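Local coordinates for protein putative Acetyltransferase (Lactobacillus plantarum WCFS1, PDB 3EFA) that is a putative N-acetyltransferase of the GNAT family, probably transferring an acetyl group from acetyl-CoA to the amine of a substrate not yet identified, at residues A20-V25 / D35-V40; V40-Q45 / T61-P66; A49-Y52 / P58-T61; A95-A100 / C123-T128. All coordinates share one frame; numbering follows the deposited sequence. Where two conformers were deposited one is given.

Contact 1: residues A20-V25 / D35-V40; sequences ALRQAV and DVEFDV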
# COMPACT_ATOMS: atom_id res chain seq x y z
N ALA A 20 -28.38 -2.37 4.36
CA ALA A 20 -29.31 -3.18 3.59
C ALA A 20 -28.70 -3.57 2.25
O ALA A 20 -28.81 -4.72 1.83
CB ALA A 20 -30.70 -2.46 3.40
N LEU A 21 -28.06 -2.61 1.58
CA LEU A 21 -27.34 -2.90 0.33
C LEU A 21 -26.23 -3.94 0.54
O LEU A 21 -26.15 -4.93 -0.20
CB LEU A 21 -26.81 -1.62 -0.33
CG LEU A 21 -27.88 -0.66 -0.90
CD1 LEU A 21 -27.30 0.63 -1.47
CD2 LEU A 21 -28.75 -1.35 -1.95
N ARG A 22 -25.40 -3.74 1.57
CA ARG A 22 -24.28 -4.65 1.83
C ARG A 22 -24.74 -6.07 2.24
O ARG A 22 -24.12 -7.07 1.85
CB ARG A 22 -23.30 -4.05 2.86
CG ARG A 22 -22.69 -2.66 2.46
CD ARG A 22 -22.10 -1.91 3.67
NE ARG A 22 -21.23 -2.76 4.49
CZ ARG A 22 -20.75 -2.44 5.69
NH1 ARG A 22 -21.04 -1.28 6.27
NH2 ARG A 22 -19.97 -3.31 6.33
N GLN A 23 -25.82 -6.15 3.02
CA GLN A 23 -26.36 -7.46 3.42
C GLN A 23 -26.84 -8.24 2.19
O GLN A 23 -26.61 -9.44 2.07
CB GLN A 23 -27.50 -7.29 4.46
CG GLN A 23 -28.37 -8.55 4.74
CD GLN A 23 -27.69 -9.61 5.61
OE1 GLN A 23 -26.77 -9.32 6.38
NE2 GLN A 23 -28.15 -10.85 5.48
N ALA A 24 -27.50 -7.54 1.28
CA ALA A 24 -28.06 -8.21 0.11
C ALA A 24 -26.97 -8.70 -0.84
O ALA A 24 -27.06 -9.83 -1.33
CB ALA A 24 -29.06 -7.30 -0.62
N VAL A 25 -25.95 -7.86 -1.08
CA VAL A 25 -24.90 -8.15 -2.06
C VAL A 25 -23.76 -9.05 -1.55
O VAL A 25 -23.47 -10.09 -2.13
CB VAL A 25 -24.28 -6.83 -2.64
CG1 VAL A 25 -23.09 -7.13 -3.53
CG2 VAL A 25 -25.33 -6.03 -3.42
N ASP A 35 -20.12 -11.73 9.94
CA ASP A 35 -19.16 -11.20 10.90
C ASP A 35 -17.84 -10.80 10.23
O ASP A 35 -16.97 -10.22 10.87
CB ASP A 35 -18.93 -12.21 12.02
CG ASP A 35 -20.22 -12.60 12.71
OD1 ASP A 35 -20.74 -11.78 13.50
OD2 ASP A 35 -20.71 -13.72 12.46
N VAL A 36 -17.70 -11.14 8.95
CA VAL A 36 -16.60 -10.62 8.14
C VAL A 36 -17.02 -9.28 7.46
O VAL A 36 -16.29 -8.29 7.53
CB VAL A 36 -16.07 -11.64 7.07
CG1 VAL A 36 -14.98 -11.01 6.19
CG2 VAL A 36 -15.52 -12.90 7.72
N GLU A 37 -18.20 -9.25 6.83
CA GLU A 37 -18.68 -8.03 6.17
C GLU A 37 -18.84 -6.86 7.14
O GLU A 37 -18.37 -5.75 6.86
CB GLU A 37 -20.00 -8.27 5.43
CG GLU A 37 -20.62 -7.00 4.85
CD GLU A 37 -19.69 -6.31 3.85
OE1 GLU A 37 -18.87 -7.03 3.23
OE2 GLU A 37 -19.77 -5.07 3.68
N PHE A 38 -19.53 -7.10 8.26
CA PHE A 38 -19.78 -6.07 9.25
C PHE A 38 -18.75 -6.16 10.36
O PHE A 38 -18.57 -7.21 10.98
CB PHE A 38 -21.25 -6.14 9.75
CG PHE A 38 -22.25 -6.05 8.63
CD1 PHE A 38 -22.54 -4.81 8.04
CD2 PHE A 38 -22.82 -7.21 8.09
CE1 PHE A 38 -23.43 -4.72 6.96
CE2 PHE A 38 -23.70 -7.13 7.01
CZ PHE A 38 -24.01 -5.88 6.44
N ASP A 39 -18.04 -5.05 10.59
CA ASP A 39 -16.81 -5.10 11.38
C ASP A 39 -16.77 -4.01 12.43
O ASP A 39 -17.72 -3.21 12.56
CB ASP A 39 -15.56 -5.00 10.47
CG ASP A 39 -15.36 -3.60 9.84
OD1 ASP A 39 -16.15 -2.67 10.12
OD2 ASP A 39 -14.40 -3.43 9.06
N VAL A 40 -15.66 -3.97 13.15
CA VAL A 40 -15.47 -3.03 14.25
C VAL A 40 -15.56 -1.54 13.85
O VAL A 40 -15.85 -0.70 14.69
CB VAL A 40 -14.16 -3.32 15.00
CG1 VAL A 40 -12.94 -2.85 14.17
CG2 VAL A 40 -14.19 -2.68 16.37
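Arg22, on helix 12-29, sets its guanidinium against two consecutive residues, Glu37 at its edge and Phe38 over one face. Glu37 OE2 takes both nitrogens on that edge: Arg22 NE comes to 2.9 Å from OE2 in a fairly straight bond (155°) that uses the anti lone pair, while Arg22 NH2, 3.2 Å from the same oxygen, meets it from above the carboxylate plane. The grip is therefore side-on to a single atom, and the two flat groups stand steeply to each other, 73° apart. A turn at chi3 (48°) in an otherwise drawn-out arginine chain swings NE and NH2 round to this oxygen. NH2 also makes a weak bond to the carbonyl, 3.0 Å from Glu37 O.

Phe38 CE1 sits 3.6 Å above the centre of the guanidinium, the planes moderately inclined, and the closest touch is Arg22 NH2 to Phe38 CD1 at 3.4 Å. With CG placed beside its own backbone N, the ring reaches back to the helix, where CE2 lies 3.8 Å from Gln23 OE1; the amide nitrogen of Gln23 is bonded to Glu28. With an alanine here in place of Arg22, Glu37 OE2 would probably lose its charged mate and Phe38 the flat group it rests against.

Arg22 NH1 turns to Asp42, and Glu37 OE1 is hydrogen-bonded to a glycerol, probably from the crystallisation liquor. The arrangement joins the two helices that follow the first strand of the GNAT fold, a region that in relatives commonly borders the acceptor-substrate site.

Contact 2: residues V40-Q45 / T61-P66; sequences VKDTDQ and TLRLEP
A salt-bridge network of Asp42, Arg63 and Glu65 ties the loop between helix 34-37 and strand 48-52 to strand 57-66 of the GNAT sheet. Arg63 is its hub. On the loop side, Arg63 NH1 lies 3.2 Å from Asp42 OD1 with an N-H...O angle of 154°; the oxygen sits in the guanidinium plane, yet the donor stands well above the plane of the carboxylate, the two groups being turned 52° apart. On the strand side, NE and NH2 both fasten on one oxygen, at 2.9 Å and 3.0 Å from Glu65 OE2, and reach it from the same face of its carboxylate. A bend at chi3 (78°) turns the guanidinium so that its NH1 faces the loop while the NE edge faces Glu65.

Lys41 touches with its root: CB rests 3.7 Å from Arg63 NH1, over one face near the rim, and the rest of the chain leads off. The loop itself is tightly folded here, since Asp42 is the centre of an inverse gamma turn closed by Thr43 N to Lys41 O.

Asp39 is a further salt-bridge partner of Arg63 NH1, and Asp42 OD1 also receives Tyr48 OH and Arg22 NH1. Carboxylates and arginines alternate in this partly buried cluster, and the carboxylates at its edges probably compensate the charge of Arg63 and limit rotation of its guanidinium.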
# COMPACT_ATOMS: atom_id res chain seq x y z
N VAL A 40 -15.66 -3.97 13.15
CA VAL A 40 -15.47 -3.03 14.25
C VAL A 40 -15.56 -1.54 13.85
O VAL A 40 -15.85 -0.70 14.69
CB VAL A 40 -14.16 -3.32 15.00
CG1 VAL A 40 -12.94 -2.85 14.17
CG2 VAL A 40 -14.19 -2.68 16.37
N LYS A 41 -15.34 -1.21 12.58
CA LYS A 41 -15.51 0.18 12.12
C LYS A 41 -16.99 0.61 11.96
O LYS A 41 -17.29 1.81 11.82
CB LYS A 41 -14.77 0.44 10.80
CG LYS A 41 -13.31 0.09 10.82
CD LYS A 41 -12.50 1.02 11.71
CE LYS A 41 -11.04 0.59 11.74
NZ LYS A 41 -10.30 1.10 12.94
N ASP A 42 -17.91 -0.35 11.95
CA ASP A 42 -19.32 0.01 11.80
C ASP A 42 -19.93 0.44 13.12
O ASP A 42 -20.58 -0.36 13.78
CB ASP A 42 -20.12 -1.16 11.22
CG ASP A 42 -19.82 -1.40 9.75
OD1 ASP A 42 -19.93 -0.43 8.97
OD2 ASP A 42 -19.49 -2.55 9.38
N THR A 43 -19.71 1.71 13.49
CA THR A 43 -20.26 2.31 14.70
C THR A 43 -21.29 3.39 14.32
O THR A 43 -21.48 3.69 13.14
CB THR A 43 -19.16 2.99 15.53
OG1 THR A 43 -18.74 4.19 14.86
CG2 THR A 43 -17.95 2.06 15.75
N ASP A 44 -21.91 3.99 15.34
CA ASP A 44 -22.88 5.08 15.17
C ASP A 44 -22.26 6.34 14.58
O ASP A 44 -22.96 7.20 14.05
CB ASP A 44 -23.47 5.47 16.53
CG ASP A 44 -24.43 4.46 17.05
OD1 ASP A 44 -25.05 3.77 16.22
OD2 ASP A 44 -24.58 4.35 18.29
N GLN A 45 -20.94 6.42 14.69
CA GLN A 45 -20.18 7.60 14.28
C GLN A 45 -19.64 7.48 12.86
O GLN A 45 -19.10 8.45 12.31
CB GLN A 45 -19.00 7.83 15.24
CG GLN A 45 -19.36 8.52 16.56
CD GLN A 45 -19.32 7.59 17.76
OE1 GLN A 45 -18.80 6.47 17.68
NE2 GLN A 45 -19.87 8.05 18.88
N THR A 61 -23.76 2.41 -2.85
CA THR A 61 -23.20 2.90 -1.59
C THR A 61 -21.69 2.69 -1.46
O THR A 61 -21.11 1.81 -2.10
CB THR A 61 -23.88 2.23 -0.34
OG1 THR A 61 -23.37 2.80 0.87
CG2 THR A 61 -23.61 0.73 -0.31
N LEU A 62 -21.05 3.50 -0.63
CA LEU A 62 -19.68 3.26 -0.19
C LEU A 62 -19.46 3.76 1.26
O LEU A 62 -20.22 4.59 1.77
CB LEU A 62 -18.66 3.88 -1.16
CG LEU A 62 -18.56 5.41 -1.36
CD1 LEU A 62 -17.80 6.09 -0.22
CD2 LEU A 62 -17.90 5.72 -2.70
N ARG A 63 -18.43 3.24 1.93
CA ARG A 63 -18.13 3.61 3.31
C ARG A 63 -16.94 4.58 3.38
O ARG A 63 -15.88 4.34 2.78
CB ARG A 63 -17.87 2.35 4.17
CG ARG A 63 -17.64 2.64 5.69
CD ARG A 63 -17.62 1.37 6.56
NE ARG A 63 -16.35 0.63 6.48
CZ ARG A 63 -16.03 -0.44 7.21
NH1 ARG A 63 -16.89 -0.93 8.10
NH2 ARG A 63 -14.83 -1.02 7.05
N LEU A 64 -17.11 5.67 4.13
CA LEU A 64 -16.00 6.62 4.27
C LEU A 64 -15.04 6.21 5.40
O LEU A 64 -15.45 6.07 6.55
CB LEU A 64 -16.55 8.05 4.45
CG LEU A 64 -17.36 8.45 3.19
CD1 LEU A 64 -18.65 9.17 3.49
CD2 LEU A 64 -16.50 9.23 2.17
N GLU A 65 -13.78 5.97 5.03
CA GLU A 65 -12.74 5.49 5.95
C GLU A 65 -11.47 6.38 5.93
O GLU A 65 -10.45 6.02 5.32
CB GLU A 65 -12.36 4.03 5.64
CG GLU A 65 -13.55 3.06 5.49
CD GLU A 65 -13.14 1.63 5.13
OE1 GLU A 65 -11.93 1.29 5.18
OE2 GLU A 65 -14.04 0.82 4.79
N PRO A 66 -11.52 7.53 6.62
CA PRO A 66 -10.35 8.43 6.69
C PRO A 66 -9.11 7.73 7.25
O PRO A 66 -9.24 6.95 8.21
CB PRO A 66 -10.77 9.51 7.70
CG PRO A 66 -12.18 9.17 8.17
CD PRO A 66 -12.59 7.85 7.59

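Contact 3: residues A49-Y52 / P58-T61; sequences AVLY and PITT
The ring of Tyr52 meets Pro58 slantwise, with CE1 3.8 Å from Pro58 CB, and carries Val50 CG1 over one face, 3.4 Å above the plane and toward the rim. Val50 CG1 in turn lies alongside Pro58 CB, so tyrosine, valine and proline pack together on the side of the sheet facing helix 12-29; the phenol OH bonds to Asn14. On the other side Leu51 and Ile59 run abreast, CD2 to CG1, while Leu51 CB touches Thr60 CG2 at 3.6 Å.

The antiparallel strands are joined by two straight bonds, Leu51 N to Thr60 O at 3.0 Å and Ile59 N to Leu51 O at 2.9 Å. Between Leu51 and Tyr52 the pairing slips by one residue, a beta bulge that takes up Ile59.

With OG1 swung away from its own N (chi1 -176°), Thr61 bonds across to the neighbouring strand, OG1 lying 3.0 Å from Ala49 O and above the carbonyl plane. With a valine here the hydroxyl is gone, and Ala49 O would probably lose this donor and face a methyl instead. Apolar packing on both faces of the hairpin is combined with a hydroxyl spent on backbone oxygen, as suits a buried position.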
# COMPACT_ATOMS: atom_id res chain seq x y z
N ALA A 49 -21.78 6.95 2.29
CA ALA A 49 -22.28 7.65 1.11
C ALA A 49 -23.34 6.79 0.41
O ALA A 49 -23.05 5.65 0.05
CB ALA A 49 -21.12 7.99 0.12
N VAL A 50 -24.54 7.33 0.21
CA VAL A 50 -25.63 6.60 -0.44
C VAL A 50 -26.30 7.39 -1.57
O VAL A 50 -26.68 8.56 -1.38
CB VAL A 50 -26.72 6.14 0.60
CG1 VAL A 50 -27.85 5.35 -0.08
CG2 VAL A 50 -26.11 5.32 1.71
N LEU A 51 -26.46 6.76 -2.74
CA LEU A 51 -27.19 7.35 -3.88
C LEU A 51 -28.63 6.81 -3.99
O LEU A 51 -28.84 5.60 -4.09
CB LEU A 51 -26.42 7.17 -5.21
CG LEU A 51 -26.89 7.92 -6.48
CD1 LEU A 51 -25.75 8.22 -7.47
CD2 LEU A 51 -28.09 7.24 -7.21
N TYR A 52 -29.60 7.71 -3.98
CA TYR A 52 -31.03 7.37 -4.03
C TYR A 52 -31.69 7.81 -5.36
O TYR A 52 -31.51 8.96 -5.81
CB TYR A 52 -31.78 8.08 -2.89
CG TYR A 52 -31.34 7.75 -1.48
CD1 TYR A 52 -32.05 6.82 -0.71
CD2 TYR A 52 -30.24 8.38 -0.89
CE1 TYR A 52 -31.66 6.52 0.60
CE2 TYR A 52 -29.84 8.09 0.43
CZ TYR A 52 -30.57 7.15 1.17
OH TYR A 52 -30.19 6.85 2.47
N PRO A 58 -32.65 3.40 -2.25
CA PRO A 58 -31.18 3.50 -2.36
C PRO A 58 -30.67 2.47 -3.36
O PRO A 58 -31.20 1.36 -3.35
CB PRO A 58 -30.70 3.17 -0.95
CG PRO A 58 -31.77 2.31 -0.35
CD PRO A 58 -33.08 2.68 -1.04
N ILE A 59 -29.69 2.81 -4.20
CA ILE A 59 -29.20 1.86 -5.22
C ILE A 59 -27.68 1.58 -5.24
O ILE A 59 -27.24 0.54 -5.76
CB ILE A 59 -29.66 2.24 -6.66
CG1 ILE A 59 -29.04 3.55 -7.11
CG2 ILE A 59 -31.19 2.28 -6.75
CD1 ILE A 59 -29.11 3.77 -8.63
N THR A 60 -26.88 2.49 -4.70
CA THR A 60 -25.45 2.25 -4.63
C THR A 60 -24.87 2.95 -3.39
O THR A 60 -25.44 3.93 -2.90
CB THR A 60 -24.73 2.64 -5.97
OG1 THR A 60 -23.39 2.15 -5.98
CG2 THR A 60 -24.75 4.16 -6.20
N THR A 61 -23.76 2.41 -2.85
CA THR A 61 -23.20 2.90 -1.59
C THR A 61 -21.69 2.69 -1.46
O THR A 61 -21.11 1.81 -2.10
CB THR A 61 -23.88 2.23 -0.34
OG1 THR A 61 -23.37 2.80 0.87
CG2 THR A 61 -23.61 0.73 -0.31

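Contact 4: residues A95-A100 / C123-T128; sequences AAEEWA and CGYRVT. With FMT (formic acid), chain D.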
# COMPACT_ATOMS: atom_id res chain seq x y z
N ALA A 95 -18.69 12.03 -6.81
CA ALA A 95 -19.18 12.92 -5.75
C ALA A 95 -18.44 12.77 -4.41
O ALA A 95 -18.20 13.75 -3.71
CB ALA A 95 -20.70 12.78 -5.57
N ALA A 96 -18.06 11.55 -4.05
CA ALA A 96 -17.32 11.32 -2.80
C ALA A 96 -15.92 11.94 -2.80
O ALA A 96 -15.46 12.44 -1.76
CB ALA A 96 -17.26 9.81 -2.46
N GLU A 97 -15.25 11.91 -3.96
CA GLU A 97 -13.96 12.61 -4.11
C GLU A 97 -14.07 14.11 -3.81
O GLU A 97 -13.26 14.67 -3.07
CB GLU A 97 -13.33 12.36 -5.50
CG GLU A 97 -12.80 10.93 -5.69
CD GLU A 97 -12.24 10.65 -7.09
OE1 GLU A 97 -12.00 11.61 -7.86
OE2 GLU A 97 -12.02 9.47 -7.41
N GLU A 98 -15.09 14.75 -4.38
CA GLU A 98 -15.33 16.17 -4.15
C GLU A 98 -15.66 16.47 -2.66
O GLU A 98 -15.16 17.45 -2.09
CB GLU A 98 -16.41 16.68 -5.12
CG GLU A 98 -17.03 18.04 -4.77
CD GLU A 98 -16.03 19.20 -4.87
OE1 GLU A 98 -15.23 19.22 -5.83
OE2 GLU A 98 -16.05 20.09 -3.99
N TRP A 99 -16.47 15.62 -2.04
CA TRP A 99 -16.76 15.71 -0.60
C TRP A 99 -15.47 15.63 0.25
O TRP A 99 -15.29 16.41 1.18
CB TRP A 99 -17.76 14.61 -0.22
CG TRP A 99 -18.28 14.64 1.21
CD1 TRP A 99 -19.41 15.28 1.67
CD2 TRP A 99 -17.72 13.96 2.34
NE1 TRP A 99 -19.56 15.06 3.02
CE2 TRP A 99 -18.54 14.26 3.46
CE3 TRP A 99 -16.59 13.15 2.53
CZ2 TRP A 99 -18.28 13.76 4.74
CZ3 TRP A 99 -16.33 12.65 3.80
CH2 TRP A 99 -17.16 12.96 4.89
N ALA A 100 -14.58 14.71 -0.10
CA ALA A 100 -13.31 14.55 0.62
C ALA A 100 -12.33 15.74 0.48
O ALA A 100 -11.72 16.18 1.47
CB ALA A 100 -12.62 13.24 0.21
N CYS A 123 -10.97 5.83 -13.84
CA CYS A 123 -11.30 6.91 -12.91
C CYS A 123 -10.06 7.65 -12.42
O CYS A 123 -10.17 8.59 -11.63
CB CYS A 123 -12.13 6.41 -11.72
SG CYS A 123 -13.75 5.70 -12.15
N GLY A 124 -8.88 7.21 -12.86
CA GLY A 124 -7.64 7.91 -12.54
C GLY A 124 -6.77 7.34 -11.42
O GLY A 124 -5.80 7.99 -11.02
N TYR A 125 -7.10 6.15 -10.91
CA TYR A 125 -6.26 5.48 -9.91
C TYR A 125 -5.12 4.67 -10.56
O TYR A 125 -5.21 4.30 -11.73
CB TYR A 125 -7.11 4.57 -8.99
CG TYR A 125 -8.08 5.32 -8.10
CD1 TYR A 125 -7.82 5.50 -6.74
CD2 TYR A 125 -9.24 5.88 -8.63
CE1 TYR A 125 -8.69 6.22 -5.92
CE2 TYR A 125 -10.12 6.59 -7.83
CZ TYR A 125 -9.85 6.76 -6.48
OH TYR A 125 -10.73 7.48 -5.71
N ARG A 126 -4.06 4.41 -9.80
CA ARG A 126 -2.98 3.51 -10.24
C ARG A 126 -2.55 2.52 -9.13
O ARG A 126 -2.58 2.86 -7.94
CB ARG A 126 -1.76 4.32 -10.72
CG ARG A 126 -1.13 5.11 -9.60
CD ARG A 126 0.15 5.85 -9.99
NE ARG A 126 0.95 6.14 -8.80
CZ ARG A 126 0.53 6.89 -7.78
NH1 ARG A 126 -0.69 7.42 -7.79
NH2 ARG A 126 1.32 7.10 -6.74
N VAL A 127 -2.15 1.31 -9.51
CA VAL A 127 -1.64 0.33 -8.56
C VAL A 127 -0.36 0.83 -7.89
O VAL A 127 0.54 1.29 -8.58
CB VAL A 127 -1.34 -1.02 -9.25
CG1 VAL A 127 -0.81 -2.05 -8.22
CG2 VAL A 127 -2.58 -1.54 -9.99
N THR A 128 -0.30 0.78 -6.56
CA THR A 128 0.95 1.08 -5.85
C THR A 128 1.51 -0.13 -5.11
O THR A 128 2.63 -0.09 -4.63
CB THR A 128 0.85 2.27 -4.84
OG1 THR A 128 -0.22 2.04 -3.92
CG2 THR A 128 0.66 3.62 -5.55
C FMT D . -3.04 9.33 -9.94
O1 FMT D . -2.69 10.37 -9.36
O2 FMT D . -2.54 8.21 -9.76
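The carboxylate of Glu97 is held at both oxygens: OE2 accepts the hydroxyl of Tyr125, at 2.9 Å from Tyr125 OH, while OE1 forms a salt bridge with Lys144. The two side chains approach from opposite directions. Glu97 stretches out from helix 88-102, its chain extended beyond CG, and the phenol comes to meet it with its edge, OE2 lying near the ring plane and 3.5 Å from Tyr125 CE2. The hydroxyl stands above the carboxylate plane of Glu97, and the planes of ring and carboxylate are 64° apart. Tyr125 CG lies beside its backbone N (chi1 -67°), a setting that carries the ring across to the helix. The buried phenol thereby finds an acceptor, and the lysine on the other oxygen probably steadies the negative charge.

Just before the tyrosine, Gly124 ends helix 117-122 in a Schellman motif, with positive phi. Beyond it, Arg126 is hydrogen-bonded through NH1 to a formic acid molecule, 2.8 Å from its O2, which probably came from the crystallisation liquor and is also bonded to Gln145 N; Thr128 CG2 lies over one face of the guanidinium. Arg126 also packs on Ala68 of the second subunit.

Lys144, from strand 139-145, reaches the carbonyl of Cys123 as well as Glu97, and Phe74 of strand 71-79 touches both Glu97 and Tyr125. Through this pair helix 88-102, which lies on the sheet, is bridged to the turn leading into strand 126-129, an outermost strand within this chain.

Contact 3 is the buried one, a hairpin of backbone bonds and apolar side chains; contacts 1, 2 and 4 are only partly buried and rest on charged or polar side chains. Contacts 1 and 2 form one electrostatic cluster, sharing Val40 and joined by Asp39 to Arg63 and Arg22 to Asp42. Contacts 2 and 3 share Thr61 and use successive parts of strand 57-66; the strand is paired in the sheet throughout, but at 61-66 Arg63 and Glu65 add a charged network. Leu21 of contact 1 packs on contact 3. Contact 4 lies across the chain's centre from contact 1, yet Trp99 and Ala96 touch Leu64 and Leu62 of contact 2.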